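4-amino-4-deoxy-L-arabinose transferase or related glycosyltransferases of PMT family (Cupriavidus metallidurans, PDB 5EZM) probably transfers the sugar 4-amino-4-deoxy-L-arabinose onto lipid A as a zinc-binding integral membrane glycosyltransferase of the GT-C fold. Local coordinates at residues G295-A309 / I353-L367. Residues are numbered along the deposited sequence; the frame is centred on the assembly and turned at random.
Sequences GFLPWAGIFPKLWTA and IPALGILAGVALDRL. With MPG ([(Z)-octadec-9-enyl] (2R)-2,3-bis(oxidanyl)propanoate), chain B; MPG ([(Z)-octadec-9-enyl] (2R)-2,3-bis(oxidanyl)propanoate), chain O; MPG ([(Z)-octadec-9-enyl] (2R)-2,3-bis(oxidanyl)propanoate), chain E; MPG ([(Z)-octadec-9-enyl] (2R)-2,3-bis(oxidanyl)propanoate), chain D.
Leu306 plugs into helix 353-365 as a knob, its side chain seated among Leu356, Leu359, Ala360 and Ala363. Leu306 CD2 does most of the touching, reaching the backbone between Leu359 and Ala360, 3.4 Å from Ala360 N, and lying beside Ala363 CB. The short helix 303-309 comes to 8.7 Å, axis to axis, while crossing at 93°, consistent with the small Ala360 and Ala363 at the crossing. Farther along, Ala309 CB packs on Val362 CG2 at 3.5 Å.

Two aromatic rings from the loop and 3-10 turn that precede that helix extend the contact. Phe296 is held between Trp299 CD1 over one face and Leu356 CB over the other, the latter 4.1 Å from the ring centroid in a CH-pi contact; Ala360 CB meets its edge. Leu364 CD1 lies over the six-membered ring of Trp299, and Leu364 CD2 meets Ile302 CD1 at 3.6 Å. Ile302 puts CG1 between its backbone N and carbonyl carbon (chi1 68°), with CD1 extended toward the Ala360-Leu364 turn. The indole NE1 of Trp299 donates a hydrogen bond to Ala144 O, which ties this polar atom to helix 135-147.

Phe303 faces the lipid side: the tail of the chain E MPG lipid lies over one face, with its C4 3.6 Å from Phe303 CE1, while Leu356 CD2 comes to the ring edge. Replacing this ring by an alanine is likely to leave the chain E tail without the flat surface it lies on, and Leu356 CD2 without its neighbour at the ring edge.

Near the C-terminal end of helix 353-365, Lys305, extended beyond CG, passes obliquely over Leu367, bringing CD, CE and NZ near Leu367 CD2. The joint is thus essentially apolar, relying on shape and dispersion, with lipid chains continuing the packing outward.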
loop_
_atom_site.group_PDB
_atom_site.type_symbol
_atom_site.label_atom_id
_atom_site.label_comp_id
_atom_site.label_asym_id
_atom_site.label_seq_id
_atom_site.Cartn_x
_atom_site.Cartn_y
_atom_site.Cartn_z
ATOM N N GLY A 295 -8.694 -5.844 9.206
ATOM C CA GLY A 295 -8.123 -4.538 8.947
ATOM C C GLY A 295 -8.767 -3.405 9.705
ATOM O O GLY A 295 -8.221 -2.298 9.727
ATOM N N PHE A 296 -9.921 -3.656 10.315
ATOM C CA PHE A 296 -10.594 -2.704 11.188
ATOM C C PHE A 296 -10.828 -3.324 12.563
ATOM O O PHE A 296 -11.832 -3.043 13.221
ATOM C CB PHE A 296 -11.910 -2.246 10.564
ATOM C CG PHE A 296 -12.272 -0.824 10.875
ATOM C CD1 PHE A 296 -11.473 0.220 10.435
ATOM C CD2 PHE A 296 -13.425 -0.525 11.585
ATOM C CE1 PHE A 296 -11.805 1.535 10.712
ATOM C CE2 PHE A 296 -13.765 0.786 11.861
ATOM C CZ PHE A 296 -12.952 1.818 11.424
ATOM N N LEU A 297 -9.890 -4.170 12.999
ATOM C CA LEU A 297 -10.138 -5.053 14.137
ATOM C C LEU A 297 -10.409 -4.314 15.443
ATOM O O LEU A 297 -11.390 -4.661 16.123
ATOM C CB LEU A 297 -8.970 -6.034 14.284
ATOM C CG LEU A 297 -9.122 -7.129 15.342
ATOM C CD1 LEU A 297 -10.332 -8.001 15.047
ATOM C CD2 LEU A 297 -7.863 -7.966 15.407
ATOM N N PRO A 298 -9.616 -3.319 15.862
ATOM C CA PRO A 298 -9.902 -2.655 17.146
ATOM C C PRO A 298 -11.274 -1.996 17.218
ATOM O O PRO A 298 -11.687 -1.599 18.315
ATOM C CB PRO A 298 -8.775 -1.616 17.269
ATOM C CG PRO A 298 -8.224 -1.464 15.898
ATOM C CD PRO A 298 -8.368 -2.807 15.268
ATOM N N TRP A 299 -11.994 -1.878 16.102
ATOM C CA TRP A 299 -13.337 -1.314 16.101
ATOM C C TRP A 299 -14.394 -2.328 15.683
ATOM O O TRP A 299 -15.559 -1.952 15.494
ATOM C CB TRP A 299 -13.398 -0.084 15.190
ATOM C CG TRP A 299 -12.217 0.839 15.341
ATOM C CD1 TRP A 299 -11.269 1.119 14.398
ATOM C CD2 TRP A 299 -11.854 1.590 16.507
ATOM N NE1 TRP A 299 -10.345 2.001 14.901
ATOM C CE2 TRP A 299 -10.680 2.306 16.194
ATOM C CE3 TRP A 299 -12.409 1.730 17.784
ATOM C CZ2 TRP A 299 -10.049 3.147 17.113
ATOM C CZ3 TRP A 299 -11.782 2.565 18.693
ATOM C CH2 TRP A 299 -10.615 3.264 18.352
ATOM N N ALA A 300 -14.023 -3.605 15.542
ATOM C CA ALA A 300 -14.984 -4.612 15.099
ATOM C C ALA A 300 -16.201 -4.662 16.015
ATOM O O ALA A 300 -17.335 -4.823 15.547
ATOM C CB ALA A 300 -14.311 -5.982 15.021
ATOM N N GLY A 301 -15.986 -4.491 17.322
ATOM C CA GLY A 301 -17.078 -4.514 18.279
ATOM C C GLY A 301 -18.133 -3.450 18.051
ATOM O O GLY A 301 -19.267 -3.611 18.515
ATOM N N ILE A 302 -17.797 -2.367 17.349
ATOM C CA ILE A 302 -18.772 -1.324 17.055
ATOM C C ILE A 302 -19.211 -1.352 15.596
ATOM O O ILE A 302 -19.842 -0.395 15.127
ATOM C CB ILE A 302 -18.257 0.077 17.437
ATOM C CG1 ILE A 302 -17.095 0.502 16.536
ATOM C CG2 ILE A 302 -17.870 0.132 18.910
ATOM C CD1 ILE A 302 -16.742 1.967 16.652
ATOM N N PHE A 303 -18.900 -2.421 14.863
ATOM C CA PHE A 303 -19.384 -2.526 13.489
ATOM C C PHE A 303 -20.898 -2.367 13.369
ATOM O O PHE A 303 -21.341 -1.677 12.435
ATOM C CB PHE A 303 -18.920 -3.850 12.862
ATOM C CG PHE A 303 -17.804 -3.685 11.866
ATOM C CD1 PHE A 303 -17.945 -2.825 10.785
ATOM C CD2 PHE A 303 -16.618 -4.388 12.005
ATOM C CE1 PHE A 303 -16.922 -2.665 9.867
ATOM C CE2 PHE A 303 -15.589 -4.233 11.088
ATOM C CZ PHE A 303 -15.743 -3.371 10.018
ATOM N N PRO A 304 -21.736 -2.946 14.242
ATOM C CA PRO A 304 -23.165 -2.594 14.188
ATOM C C PRO A 304 -23.417 -1.111 14.384
ATOM O O PRO A 304 -24.208 -0.516 13.641
ATOM C CB PRO A 304 -23.771 -3.433 15.322
ATOM C CG PRO A 304 -22.851 -4.588 15.459
ATOM C CD PRO A 304 -21.486 -4.040 15.201
ATOM N N LYS A 305 -22.748 -0.490 15.359
ATOM C CA LYS A 305 -22.925 0.933 15.619
ATOM C C LYS A 305 -22.435 1.807 14.473
ATOM O O LYS A 305 -22.714 3.011 14.475
ATOM C CB LYS A 305 -22.221 1.310 16.924
ATOM C CG LYS A 305 -23.003 0.895 18.159
ATOM C CD LYS A 305 -22.137 0.814 19.405
ATOM C CE LYS A 305 -22.975 0.391 20.611
ATOM N NZ LYS A 305 -22.142 0.086 21.811
ATOM N N LEU A 306 -21.715 1.238 13.503
ATOM C CA LEU A 306 -21.432 1.966 12.270
ATOM C C LEU A 306 -22.662 2.019 11.373
ATOM O O LEU A 306 -22.984 3.074 10.814
ATOM C CB LEU A 306 -20.261 1.322 11.531
ATOM C CG LEU A 306 -18.926 1.281 12.271
ATOM C CD1 LEU A 306 -17.807 0.925 11.310
ATOM C CD2 LEU A 306 -18.656 2.610 12.948
ATOM N N TRP A 307 -23.363 0.892 11.230
ATOM C CA TRP A 307 -24.604 0.871 10.466
ATOM C C TRP A 307 -25.608 1.871 11.032
ATOM O O TRP A 307 -26.126 2.732 10.310
ATOM C CB TRP A 307 -25.181 -0.546 10.461
ATOM C CG TRP A 307 -26.504 -0.671 9.767
ATOM C CD1 TRP A 307 -27.738 -0.657 10.349
ATOM C CD2 TRP A 307 -26.724 -0.836 8.361
ATOM N NE1 TRP A 307 -28.713 -0.800 9.392
ATOM C CE2 TRP A 307 -28.117 -0.913 8.163
ATOM C CE3 TRP A 307 -25.880 -0.924 7.250
ATOM C CZ2 TRP A 307 -28.685 -1.073 6.902
ATOM C CZ3 TRP A 307 -26.446 -1.086 5.997
ATOM C CH2 TRP A 307 -27.836 -1.158 5.833
ATOM N N THR A 308 -25.857 1.804 12.342
ATOM C CA THR A 308 -26.807 2.695 13.000
ATOM C C THR A 308 -26.290 4.129 12.985
ATOM O O THR A 308 -26.905 5.032 13.566
ATOM C CB THR A 308 -27.075 2.248 14.440
ATOM O OG1 THR A 308 -25.876 2.362 15.214
ATOM C CG2 THR A 308 -27.561 0.809 14.474
ATOM N N ALA A 309 -25.151 4.340 12.329
ATOM C CA ALA A 309 -24.606 5.674 12.153
ATOM C C ALA A 309 -25.037 6.307 10.840
ATOM O O ALA A 309 -25.172 7.534 10.771
ATOM C CB ALA A 309 -23.079 5.625 12.237
ATOM N N ILE A 353 -11.498 2.157 4.130
ATOM C CA ILE A 353 -11.160 2.420 5.531
ATOM C C ILE A 353 -11.435 3.865 5.939
ATOM O O ILE A 353 -12.037 4.074 7.004
ATOM C CB ILE A 353 -9.708 1.991 5.813
ATOM C CG1 ILE A 353 -9.531 0.501 5.517
ATOM C CG2 ILE A 353 -9.328 2.298 7.256
ATOM C CD1 ILE A 353 -10.398 -0.401 6.368
ATOM N N PRO A 354 -11.027 4.893 5.173
ATOM C CA PRO A 354 -11.325 6.272 5.611
ATOM C C PRO A 354 -12.799 6.507 5.897
ATOM O O PRO A 354 -13.144 7.064 6.948
ATOM C CB PRO A 354 -10.824 7.122 4.436
ATOM C CG PRO A 354 -9.778 6.304 3.804
ATOM C CD PRO A 354 -10.240 4.886 3.925
ATOM N N ALA A 355 -13.681 6.081 4.987
ATOM C CA ALA A 355 -15.115 6.212 5.219
ATOM C C ALA A 355 -15.515 5.547 6.530
ATOM O O ALA A 355 -16.186 6.159 7.374
ATOM C CB ALA A 355 -15.893 5.612 4.048
ATOM N N LEU A 356 -15.090 4.294 6.725
ATOM C CA LEU A 356 -15.309 3.618 7.999
ATOM C C LEU A 356 -14.830 4.479 9.158
ATOM O O LEU A 356 -15.538 4.642 10.161
ATOM C CB LEU A 356 -14.601 2.264 8.008
ATOM C CG LEU A 356 -15.128 1.222 7.022
ATOM C CD1 LEU A 356 -14.311 -0.054 7.121
ATOM C CD2 LEU A 356 -16.605 0.946 7.268
ATOM N N GLY A 357 -13.634 5.064 9.019
ATOM C CA GLY A 357 -13.143 5.979 10.036
ATOM C C GLY A 357 -14.165 7.033 10.405
ATOM O O GLY A 357 -14.520 7.192 11.578
ATOM N N ILE A 358 -14.694 7.735 9.395
ATOM C CA ILE A 358 -15.738 8.727 9.641
ATOM C C ILE A 358 -16.862 8.106 10.455
ATOM O O ILE A 358 -17.248 8.624 11.511
ATOM C CB ILE A 358 -16.259 9.303 8.314
ATOM C CG1 ILE A 358 -15.123 9.967 7.535
ATOM C CG2 ILE A 358 -17.396 10.289 8.566
ATOM C CD1 ILE A 358 -15.574 10.587 6.231
ATOM N N LEU A 359 -17.374 6.961 9.996
ATOM C CA LEU A 359 -18.440 6.291 10.730
ATOM C C LEU A 359 -18.005 5.995 12.158
ATOM O O LEU A 359 -18.720 6.315 13.116
ATOM C CB LEU A 359 -18.856 5.009 10.008
ATOM C CG LEU A 359 -19.543 5.217 8.656
ATOM C CD1 LEU A 359 -20.078 3.900 8.103
ATOM C CD2 LEU A 359 -20.658 6.243 8.783
ATOM N N ALA A 360 -16.806 5.429 12.320
ATOM C CA ALA A 360 -16.292 5.179 13.660
ATOM C C ALA A 360 -16.327 6.457 14.486
ATOM O O ALA A 360 -16.826 6.470 15.619
ATOM C CB ALA A 360 -14.875 4.614 13.584
ATOM N N GLY A 361 -15.868 7.562 13.886
ATOM C CA GLY A 361 -15.840 8.829 14.594
ATOM C C GLY A 361 -17.184 9.210 15.179
ATOM O O GLY A 361 -17.259 9.736 16.291
ATOM N N VAL A 362 -18.269 8.932 14.455
ATOM C CA VAL A 362 -19.565 9.301 15.011
ATOM C C VAL A 362 -20.043 8.241 15.994
ATOM O O VAL A 362 -20.621 8.567 17.037
ATOM C CB VAL A 362 -20.593 9.576 13.894
ATOM C CG1 VAL A 362 -20.017 10.546 12.882
ATOM C CG2 VAL A 362 -21.041 8.306 13.211
ATOM N N ALA A 363 -19.764 6.963 15.716
ATOM C CA ALA A 363 -20.229 5.912 16.613
ATOM C C ALA A 363 -19.599 6.071 17.989
ATOM O O ALA A 363 -20.303 6.181 19.002
ATOM C CB ALA A 363 -19.925 4.537 16.024
ATOM N N LEU A 364 -18.265 6.131 18.035
ATOM C CA LEU A 364 -17.574 6.399 19.291
ATOM C C LEU A 364 -18.073 7.685 19.932
ATOM O O LEU A 364 -18.089 7.800 21.164
ATOM C CB LEU A 364 -16.063 6.472 19.051
ATOM C CG LEU A 364 -15.414 5.236 18.418
ATOM C CD1 LEU A 364 -13.970 5.506 18.011
ATOM C CD2 LEU A 364 -15.488 4.048 19.363
ATOM N N ASP A 365 -18.516 8.650 19.120
ATOM C CA ASP A 365 -18.963 9.920 19.675
ATOM C C ASP A 365 -20.237 9.778 20.496
ATOM O O ASP A 365 -20.492 10.614 21.368
ATOM C CB ASP A 365 -19.177 10.938 18.557
ATOM C CG ASP A 365 -19.407 12.336 19.084
ATOM O OD1 ASP A 365 -18.881 12.649 20.173
ATOM O OD2 ASP A 365 -20.114 13.116 18.410
ATOM N N ARG A 366 -21.032 8.738 20.252
ATOM C CA ARG A 366 -22.282 8.538 20.972
ATOM C C ARG A 366 -22.153 7.553 22.126
ATOM O O ARG A 366 -23.143 7.299 22.819
ATOM C CB ARG A 366 -23.370 8.065 20.004
ATOM C CG ARG A 366 -23.627 9.026 18.857
ATOM C CD ARG A 366 -24.588 8.433 17.841
ATOM N NE ARG A 366 -24.857 9.354 16.738
ATOM C CZ ARG A 366 -25.550 9.036 15.649
ATOM N NH1 ARG A 366 -26.046 7.811 15.510
ATOM N NH2 ARG A 366 -25.746 9.939 14.698
ATOM N N LEU A 367 -20.964 7.006 22.359
ATOM C CA LEU A 367 -20.783 5.982 23.379
ATOM C C LEU A 367 -20.692 6.589 24.772
ATOM O O LEU A 367 -20.010 7.596 24.987
ATOM C CB LEU A 367 -19.523 5.165 23.096
ATOM C CG LEU A 367 -19.518 4.353 21.803
ATOM C CD1 LEU A 367 -18.233 3.548 21.690
ATOM C CD2 LEU A 367 -20.737 3.446 21.739
HETATM C C2 MPG B . -28.598 -3.032 13.908
HETATM C C3 MPG B . -27.340 -3.323 13.098
HETATM C C4 MPG B . -27.679 -3.837 11.707
HETATM C C5 MPG B . -26.443 -4.238 10.887
HETATM C C6 MPG B . -26.831 -4.684 9.468
HETATM C C1 MPG B . -28.296 -2.714 15.373
HETATM C C2 MPG O . -18.789 -7.827 13.594
HETATM C C3 MPG O . -19.120 -8.295 15.007
HETATM C C4 MPG O . -19.602 -7.153 15.890
HETATM C C5 MPG O . -20.043 -7.612 17.290
HETATM C C6 MPG O . -20.858 -6.536 18.026
HETATM C C7 MPG O . -21.588 -7.101 19.260
HETATM C C8 MPG O . -22.752 -6.195 19.731
HETATM C C1 MPG O . -18.420 -8.980 12.657
HETATM C C2 MPG E . -18.283 -3.598 5.684
HETATM C C3 MPG E . -18.654 -4.990 6.181
HETATM C C4 MPG E . -18.369 -5.165 7.665
HETATM C C5 MPG E . -18.523 -6.619 8.140
HETATM C C6 MPG E . -18.494 -6.733 9.674
HETATM C C1 MPG E . -18.553 -3.418 4.188
HETATM C C2 MPG D . -21.748 -4.315 8.945
HETATM C C3 MPG D . -21.411 -2.848 9.187
HETATM C C4 MPG D . -21.269 -2.051 7.897
HETATM C C5 MPG D . -21.003 -0.555 8.149
HETATM C C6 MPG D . -20.894 0.244 6.842
HETATM C C1 MPG D . -22.259 -5.019 10.208
#